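Local coordinates for fibrinogen-binding protein (Staphylococcus aureus subsp. aureus, PDB 3T49) that probably blocks the complement C3 convertase as a secreted virulence factor of the staphylococcal complement inhibitor (SCIN) family, at residues E8-T11 with L12-S16; K31-I34 with M35-Y39; L60-I63 with Y64-D68. All coordinates share one frame; numbering follows the deposited sequence. Where two conformers were deposited one is given.

Contact 1: E8-T11 with L12-S16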
loop_
_atom_site.group_PDB
_atom_site.type_symbol
_atom_site.label_atom_id
_atom_site.label_comp_id
_atom_site.label_asym_id
_atom_site.label_seq_id
_atom_site.Cartn_x
_atom_site.Cartn_y
_atom_site.Cartn_z
ATOM N N GLU A 8 11.176 -3.444 -4.062
ATOM C CA GLU A 8 9.869 -4.118 -4.043
ATOM C C GLU A 8 8.836 -3.142 -3.479
ATOM O O GLU A 8 7.718 -2.983 -3.996
ATOM C CB GLU A 8 9.904 -5.396 -3.199
ATOM C CG GLU A 8 10.766 -6.534 -3.779
ATOM C CD GLU A 8 10.818 -7.745 -2.853
ATOM O OE1 GLU A 8 10.695 -7.556 -1.618
ATOM O OE2 GLU A 8 10.984 -8.882 -3.356
ATOM N N LEU A 9 9.224 -2.410 -2.449
ATOM C CA LEU A 9 8.302 -1.484 -1.802
ATOM C C LEU A 9 8.015 -0.298 -2.707
ATOM O O LEU A 9 6.868 0.130 -2.802
ATOM C CB LEU A 9 8.864 -1.048 -0.463
ATOM C CG LEU A 9 7.998 -0.109 0.348
ATOM C CD1 LEU A 9 6.578 -0.648 0.568
ATOM C CD2 LEU A 9 8.685 0.189 1.668
ATOM N N ARG A 10 9.005 0.253 -3.404
ATOM C CA ARG A 10 8.743 1.319 -4.352
ATOM C C ARG A 10 7.770 0.867 -5.464
ATOM O O ARG A 10 6.885 1.639 -5.848
ATOM C CB ARG A 10 10.081 1.851 -4.922
ATOM C CG ARG A 10 9.955 3.034 -5.921
ATOM C CD ARG A 10 9.019 4.168 -5.493
ATOM N NE ARG A 10 9.515 4.942 -4.347
ATOM C CZ ARG A 10 8.913 6.002 -3.817
ATOM N NH1 ARG A 10 7.749 6.424 -4.297
ATOM N NH2 ARG A 10 9.450 6.634 -2.781
ATOM N N THR A 11 7.943 -0.348 -5.966
ATOM C CA THR A 11 7.044 -0.880 -6.989
ATOM C C THR A 11 5.614 -0.883 -6.462
ATOM O O THR A 11 4.680 -0.497 -7.177
ATOM C CB THR A 11 7.482 -2.261 -7.427
ATOM O OG1 THR A 11 8.746 -2.131 -8.117
ATOM C CG2 THR A 11 6.470 -2.910 -8.366
ATOM N N LEU A 12 5.419 -1.294 -5.213
ATOM C CA LEU A 12 4.068 -1.262 -4.627
ATOM C C LEU A 12 3.567 0.158 -4.496
ATOM O O LEU A 12 2.389 0.432 -4.785
ATOM C CB LEU A 12 4.025 -1.993 -3.284
ATOM C CG LEU A 12 4.165 -3.495 -3.382
ATOM C CD1 LEU A 12 4.564 -4.035 -2.014
ATOM C CD2 LEU A 12 2.925 -4.188 -3.862
ATOM N N LEU A 13 4.427 1.075 -4.054
ATOM C CA LEU A 13 4.041 2.483 -3.916
ATOM C C LEU A 13 3.636 3.084 -5.240
ATOM O O LEU A 13 2.774 3.977 -5.299
ATOM C CB LEU A 13 5.172 3.313 -3.334
ATOM C CG LEU A 13 5.295 3.275 -1.843
ATOM C CD1 LEU A 13 6.577 4.054 -1.438
ATOM C CD2 LEU A 13 4.020 3.907 -1.217
ATOM N N ASN A 14 4.233 2.596 -6.319
ATOM C CA ASN A 14 3.928 3.182 -7.622
ATOM C C ASN A 14 2.491 2.901 -8.050
ATOM O O ASN A 14 1.990 3.576 -8.931
ATOM C CB ASN A 14 4.896 2.686 -8.703
ATOM C CG ASN A 14 6.304 3.280 -8.573
ATOM O OD1 ASN A 14 6.513 4.275 -7.908
ATOM N ND2 ASN A 14 7.257 2.635 -9.241
ATOM N N LYS A 15 1.843 1.916 -7.429
ATOM C CA LYS A 15 0.426 1.619 -7.690
ATOM C C LYS A 15 -0.520 2.232 -6.673
ATOM O O LYS A 15 -1.736 2.108 -6.811
ATOM C CB LYS A 15 0.198 0.107 -7.686
ATOM C CG LYS A 15 1.194 -0.673 -8.480
ATOM C CD LYS A 15 0.830 -2.162 -8.446
ATOM C CE LYS A 15 2.066 -3.062 -8.575
ATOM N NZ LYS A 15 2.873 -2.712 -9.754
ATOM N N SER A 16 0.000 2.886 -5.650
ATOM C CA SER A 16 -0.857 3.311 -4.542
ATOM C C SER A 16 -1.912 4.342 -4.906
ATOM O O SER A 16 -3.037 4.270 -4.419
ATOM C CB SER A 16 -0.022 3.785 -3.338
ATOM O OG SER A 16 0.792 4.912 -3.662
#
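The guanidinium of Arg10 has CD1 of Leu13 over the centre of one face, 3.8 Å above its plane, and OD1 of Asn14 at its edge, near that plane. The amide of Asn14 is turned 40° against the guanidinium, and its OD1 lies 3.5 Å from CD of Arg10. Arg10 reaches this place by bending twice, at chi2 (46°) and chi3, which swings the guanidinium forward along the helix, toward its C-terminal end, over CD1 of Leu13. On another side of the helix Thr11 and Lys15 run side by side, with CG2 of Thr11 3.9 Å from NZ of Lys15.

Beneath these side chains Leu12 N donates to Glu8 O, and Leu13 N to Leu9 O at 2.9 Å. The next bond, from Asn14 N to Arg10 O, bends to 136°, and Asn14 N adds a weak one to Thr11 O. Leu13 O then receives Ser16 N. Leu9 and Leu13 meet Ala41 of helix 28-47, while Leu12 faces helix 50-72. The arrangement is that of the final turn of an amphipathic helix in a helical bundle, passing through a short turn into helix 16-22.

Contact 2: K31-I34 with M35-Y39. With SO4 (sulfate ion), chain F; SO4 (sulfate ion), chain G.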
loop_
_atom_site.group_PDB
_atom_site.type_symbol
_atom_site.label_atom_id
_atom_site.label_comp_id
_atom_site.label_asym_id
_atom_site.label_seq_id
_atom_site.Cartn_x
_atom_site.Cartn_y
_atom_site.Cartn_z
ATOM N N LYS A 31 -9.318 3.354 1.218
ATOM C CA LYS A 31 -8.432 4.477 0.928
ATOM C C LYS A 31 -7.615 4.899 2.143
ATOM O O LYS A 31 -6.427 5.200 2.023
ATOM C CB LYS A 31 -9.228 5.644 0.376
ATOM C CG LYS A 31 -8.303 6.742 -0.163
ATOM C CD LYS A 31 -9.069 7.847 -0.855
ATOM C CE LYS A 31 -8.168 9.068 -1.013
ATOM N NZ LYS A 31 -8.068 9.841 0.292
ATOM N N ARG A 32 -8.214 4.933 3.322
ATOM C CA ARG A 32 -7.429 5.377 4.468
ATOM C C ARG A 32 -6.345 4.379 4.848
ATOM O O ARG A 32 -5.287 4.794 5.314
ATOM C CB ARG A 32 -8.285 5.836 5.660
ATOM C CG ARG A 32 -8.959 4.750 6.435
ATOM C CD ARG A 32 -9.456 5.246 7.836
ATOM N NE ARG A 32 -10.308 4.203 8.407
ATOM C CZ ARG A 32 -11.617 4.106 8.209
ATOM N NH1 ARG A 32 -12.281 4.982 7.492
ATOM N NH2 ARG A 32 -12.262 3.085 8.747
ATOM N N THR A 33 -6.549 3.088 4.567
ATOM C CA THR A 33 -5.507 2.101 4.788
ATOM C C THR A 33 -4.356 2.282 3.777
ATOM O O THR A 33 -3.172 2.212 4.134
ATOM C CB THR A 33 -6.099 0.675 4.774
ATOM O OG1 THR A 33 -7.100 0.591 5.793
ATOM C CG2 THR A 33 -5.016 -0.348 5.051
ATOM N N ILE A 34 -4.714 2.559 2.535
ATOM C CA ILE A 34 -3.691 2.877 1.559
ATOM C C ILE A 34 -2.885 4.120 1.978
ATOM O O ILE A 34 -1.659 4.114 1.965
ATOM C CB ILE A 34 -4.286 3.068 0.180
ATOM C CG1 ILE A 34 -4.872 1.752 -0.347
ATOM C CG2 ILE A 34 -3.208 3.589 -0.768
ATOM C CD1 ILE A 34 -5.804 1.936 -1.516
ATOM N N MET A 35 -3.565 5.181 2.422
ATOM C CA MET A 35 -2.884 6.441 2.756
ATOM C C MET A 35 -1.979 6.288 3.953
ATOM O O MET A 35 -0.876 6.832 3.983
ATOM C CB MET A 35 -3.915 7.542 3.005
ATOM C CG MET A 35 -4.801 7.853 1.817
ATOM S SD MET A 35 -3.893 8.309 0.320
ATOM C CE MET A 35 -3.027 9.755 0.894
ATOM N N MET A 36 -2.422 5.518 4.957
ATOM C CA MET A 36 -1.571 5.212 6.097
ATOM C C MET A 36 -0.285 4.524 5.637
ATOM O O MET A 36 0.819 4.844 6.096
ATOM C CB MET A 36 -2.303 4.324 7.111
ATOM C CG MET A 36 -1.436 3.820 8.245
ATOM S SD MET A 36 -0.841 5.081 9.334
ATOM C CE MET A 36 -2.271 5.275 10.391
ATOM N N ASN A 37 -0.437 3.553 4.754
ATOM C CA ASN A 37 0.737 2.822 4.334
ATOM C C ASN A 37 1.592 3.537 3.323
ATOM O O ASN A 37 2.773 3.241 3.239
ATOM C CB ASN A 37 0.349 1.433 3.924
ATOM C CG ASN A 37 0.067 0.576 5.132
ATOM O OD1 ASN A 37 0.989 0.205 5.867
ATOM N ND2 ASN A 37 -1.199 0.291 5.378
ATOM N N GLU A 38 1.046 4.514 2.609
ATOM C CA GLU A 38 1.877 5.398 1.818
ATOM C C GLU A 38 2.810 6.128 2.736
ATOM O O GLU A 38 4.012 6.225 2.490
ATOM C CB GLU A 38 1.032 6.417 1.061
ATOM C CG GLU A 38 0.276 5.817 -0.099
ATOM C CD GLU A 38 -0.633 6.823 -0.779
ATOM O OE1 GLU A 38 -0.587 8.036 -0.444
ATOM O OE2 GLU A 38 -1.395 6.427 -1.675
ATOM N N TYR A 39 2.267 6.671 3.814
ATOM C CA TYR A 39 3.083 7.407 4.776
ATOM C C TYR A 39 4.159 6.521 5.391
ATOM O O TYR A 39 5.336 6.905 5.462
ATOM C CB TYR A 39 2.185 7.996 5.874
ATOM C CG TYR A 39 2.928 8.527 7.070
ATOM C CD1 TYR A 39 3.550 9.745 7.027
ATOM C CD2 TYR A 39 3.016 7.775 8.228
ATOM C CE1 TYR A 39 4.233 10.246 8.136
ATOM C CE2 TYR A 39 3.698 8.262 9.345
ATOM C CZ TYR A 39 4.305 9.495 9.275
ATOM O OH TYR A 39 4.990 9.996 10.369
HETATM S S SO4 F . -9.320 1.567 10.850
HETATM O O1 SO4 F . -8.665 2.480 9.916
HETATM O O2 SO4 F . -9.213 2.114 12.198
HETATM O O3 SO4 F . -10.720 1.408 10.482
HETATM O O4 SO4 F . -8.656 0.269 10.800
HETATM S S SO4 G . -11.343 11.443 -0.529
HETATM O O1 SO4 G . -10.031 11.649 -1.136
HETATM O O2 SO4 G . -11.930 12.739 -0.201
HETATM O O3 SO4 G . -12.233 10.739 -1.447
HETATM O O4 SO4 G . -11.182 10.660 0.687
#
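Asn37 grips the carbonyl of Thr33 with both its backbone and its side chain, an i to i+4 arrangement within helix 28-47 of the SCIN helical bundle. From CB, 3.6 Å from Thr33 O, the side chain turns with CG beside its own backbone N (chi1 -76°), bringing ND2 back to the preceding turn. Asn37 ND2 donates to Thr33 O at 3.0 Å, while Asn37 N reaches the same oxygen from the opposite face of the carbonyl plane. Thr33 O lies 21° out of the amide plane of Asn37, and CG2 of Thr33 lies alongside ND2. The paired hydrogen bonds give Thr33 O two donors and use one N-H of the buried Asn37 amide, where Asn37 packs against Ala59 and Leu60 of helix 50-72; OG1 of Thr33 is held by Tyr29 O.

Ile34 offers CG2 to the carboxylate of Glu38, at 3.5 Å from OE2. On the outer side NZ of Lys31 donates to O4 of one sulfate ion and more weakly to its O1. Arg32, extended from CG to NE, holds another with the edge of its guanidinium, both ions probably coming from the crystallisation liquor: NE donates to O1 at 2.8 Å and NH2 to O3 at 2.9 Å, both bonds nearly straight.

Contact 3: L60-I63 with Y64-D68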
loop_
_atom_site.group_PDB
_atom_site.type_symbol
_atom_site.label_atom_id
_atom_site.label_comp_id
_atom_site.label_asym_id
_atom_site.label_seq_id
_atom_site.Cartn_x
_atom_site.Cartn_y
_atom_site.Cartn_z
ATOM N N LEU A 60 0.531 -3.180 2.181
ATOM C CA LEU A 60 0.105 -2.780 0.844
ATOM C C LEU A 60 -0.326 -3.988 0.012
ATOM O O LEU A 60 -1.354 -3.953 -0.664
ATOM C CB LEU A 60 1.200 -1.976 0.118
ATOM C CG LEU A 60 1.401 -0.557 0.642
ATOM C CD1 LEU A 60 2.676 0.041 0.043
ATOM C CD2 LEU A 60 0.173 0.305 0.325
ATOM N N GLU A 61 0.443 -5.069 0.010
ATOM C CA GLU A 61 0.031 -6.280 -0.690
ATOM C C GLU A 61 -1.337 -6.737 -0.195
ATOM O O GLU A 61 -2.203 -7.134 -0.999
ATOM C CB GLU A 61 1.075 -7.405 -0.503
ATOM C CG GLU A 61 2.361 -7.120 -1.241
ATOM C CD GLU A 61 3.451 -8.120 -0.942
ATOM O OE1 GLU A 61 3.315 -8.844 0.067
ATOM O OE2 GLU A 61 4.453 -8.136 -1.696
ATOM N N LYS A 62 -1.562 -6.680 1.105
ATOM C CA LYS A 62 -2.815 -7.147 1.691
ATOM C C LYS A 62 -3.989 -6.271 1.203
ATOM O O LYS A 62 -5.035 -6.799 0.786
ATOM C CB LYS A 62 -2.742 -7.123 3.219
ATOM C CG LYS A 62 -4.009 -7.604 3.937
ATOM C CD LYS A 62 -3.795 -7.553 5.466
ATOM C CE LYS A 62 -4.994 -8.083 6.242
ATOM N NZ LYS A 62 -6.069 -7.058 6.335
ATOM N N ILE A 63 -3.859 -4.944 1.291
ATOM C CA ILE A 63 -4.977 -4.064 0.929
ATOM C C ILE A 63 -5.236 -4.096 -0.589
ATOM O O ILE A 63 -6.393 -4.052 -1.020
ATOM C CB ILE A 63 -4.789 -2.615 1.487
ATOM C CG1 ILE A 63 -6.119 -1.833 1.513
ATOM C CG2 ILE A 63 -3.721 -1.837 0.697
ATOM C CD1 ILE A 63 -7.135 -2.369 2.500
ATOM N N TYR A 64 -4.203 -4.216 -1.417
ATOM C CA TYR A 64 -4.409 -4.319 -2.853
ATOM C C TYR A 64 -5.163 -5.600 -3.179
ATOM O O TYR A 64 -6.041 -5.600 -4.036
ATOM C CB TYR A 64 -3.070 -4.314 -3.603
ATOM C CG TYR A 64 -2.274 -3.031 -3.536
ATOM C CD1 TYR A 64 -2.797 -1.844 -3.033
ATOM C CD2 TYR A 64 -0.972 -3.016 -4.001
ATOM C CE1 TYR A 64 -2.031 -0.688 -2.994
ATOM C CE2 TYR A 64 -0.210 -1.869 -3.976
ATOM C CZ TYR A 64 -0.733 -0.709 -3.465
ATOM O OH TYR A 64 0.035 0.445 -3.427
ATOM N N LYS A 65 -4.813 -6.722 -2.549
ATOM C CA LYS A 65 -5.506 -8.000 -2.775
ATOM C C LYS A 65 -6.959 -7.884 -2.341
ATOM O O LYS A 65 -7.852 -8.387 -3.053
ATOM C CB LYS A 65 -4.794 -9.125 -2.025
ATOM C CG LYS A 65 -5.404 -10.487 -2.335
ATOM C CD LYS A 65 -4.541 -11.611 -1.743
ATOM C CE LYS A 65 -5.028 -12.975 -2.268
ATOM N NZ LYS A 65 -4.301 -14.129 -1.686
ATOM N N GLU A 66 -7.218 -7.267 -1.190
ATOM C CA GLU A 66 -8.594 -7.081 -0.709
ATOM C C GLU A 66 -9.422 -6.275 -1.707
ATOM O O GLU A 66 -10.577 -6.632 -2.009
ATOM C CB GLU A 66 -8.637 -6.438 0.679
ATOM C CG GLU A 66 -8.239 -7.421 1.746
ATOM C CD GLU A 66 -7.841 -6.825 3.062
ATOM O OE1 GLU A 66 -7.524 -5.634 3.126
ATOM O OE2 GLU A 66 -7.768 -7.594 4.052
ATOM N N ILE A 67 -8.846 -5.202 -2.224
ATOM C CA ILE A 67 -9.546 -4.348 -3.166
ATOM C C ILE A 67 -9.792 -5.100 -4.459
ATOM O O ILE A 67 -10.925 -5.080 -4.983
ATOM C CB ILE A 67 -8.763 -3.055 -3.395
ATOM C CG1 ILE A 67 -8.828 -2.181 -2.135
ATOM C CG2 ILE A 67 -9.306 -2.315 -4.596
ATOM C CD1 ILE A 67 -7.826 -1.037 -2.155
ATOM N N ASP A 68 -8.795 -5.794 -4.979
ATOM C CA ASP A 68 -8.969 -6.594 -6.176
ATOM C C ASP A 68 -10.089 -7.633 -5.991
ATOM O O ASP A 68 -10.933 -7.820 -6.878
ATOM C CB ASP A 68 -7.687 -7.349 -6.550
ATOM C CG ASP A 68 -6.614 -6.472 -7.140
ATOM O OD1 ASP A 68 -6.902 -5.351 -7.547
ATOM O OD2 ASP A 68 -5.444 -6.969 -7.256
HETATM O O HOH W 1 -6.115 -4.481 5.234
#
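Leu60 O sits over one face of the Tyr64 ring, 3.1 Å above its plane and offset toward the rim, in an i to i+4 contact along helix 50-72, the longest helix of the SCIN bundle. That oxygen also accepts the backbone N-H of Tyr64. With chi2 at -11°, the ring is turned so that this face meets the carbonyl. The side chain of Leu60 runs alongside, its CD2 4.0 Å from CZ of Tyr64, while Ile63 crosses Tyr64 at about a right angle and brings CG2 within 3.8 Å of CD1. Farther along, CG1 of Ile63 meets CD1 of Ile67. On the outer side NZ of Lys62 and OE2 of Glu66 form a salt bridge at 2.9 Å. Lys62 is extended up to its last bond, where a bend at chi4 (-80°) carries NZ over to the carboxylate; OE2 of Glu66 is met on its syn side, 18° out of plane.

A second shell fixes these groups. The hydroxyl of Tyr64 is hydrogen-bonded to Leu12 O, and its ring stacks with that of Tyr19, so hydroxyl and ring are both tied to the N-terminal part of the chain. Ile63 and Ile67 turn toward helix 28-47, where they meet Tyr30 and Ile34 respectively. Beside the salt bridge a water closes a ring between the two side chains, accepting from Lys62 NZ and donating to Glu66 OE1, each at 2.8 Å.

In the fold
From the N terminus the three contacts lie in series: contact 1 on helix 5-13 and the turn after it, contact 2 on helix 28-47, contact 3 on helix 50-72. Each spans one uninterrupted stretch, so none closes a long loop, and none nests in or crosses another; the bundle is joined by the sides they turn to each other. Their centres stand about 12 Å apart in every pairing. Contacts 1 and 3 meet where Leu12 CD1 touches Glu61 CG, contacts 1 and 2 where Leu13 CD2 lies against Glu38 CA. Contacts 2 and 3 share an apolar seam, with Ile34 CD1 3.7 Å from Ile67 CD1, joining the two long, consecutive helices.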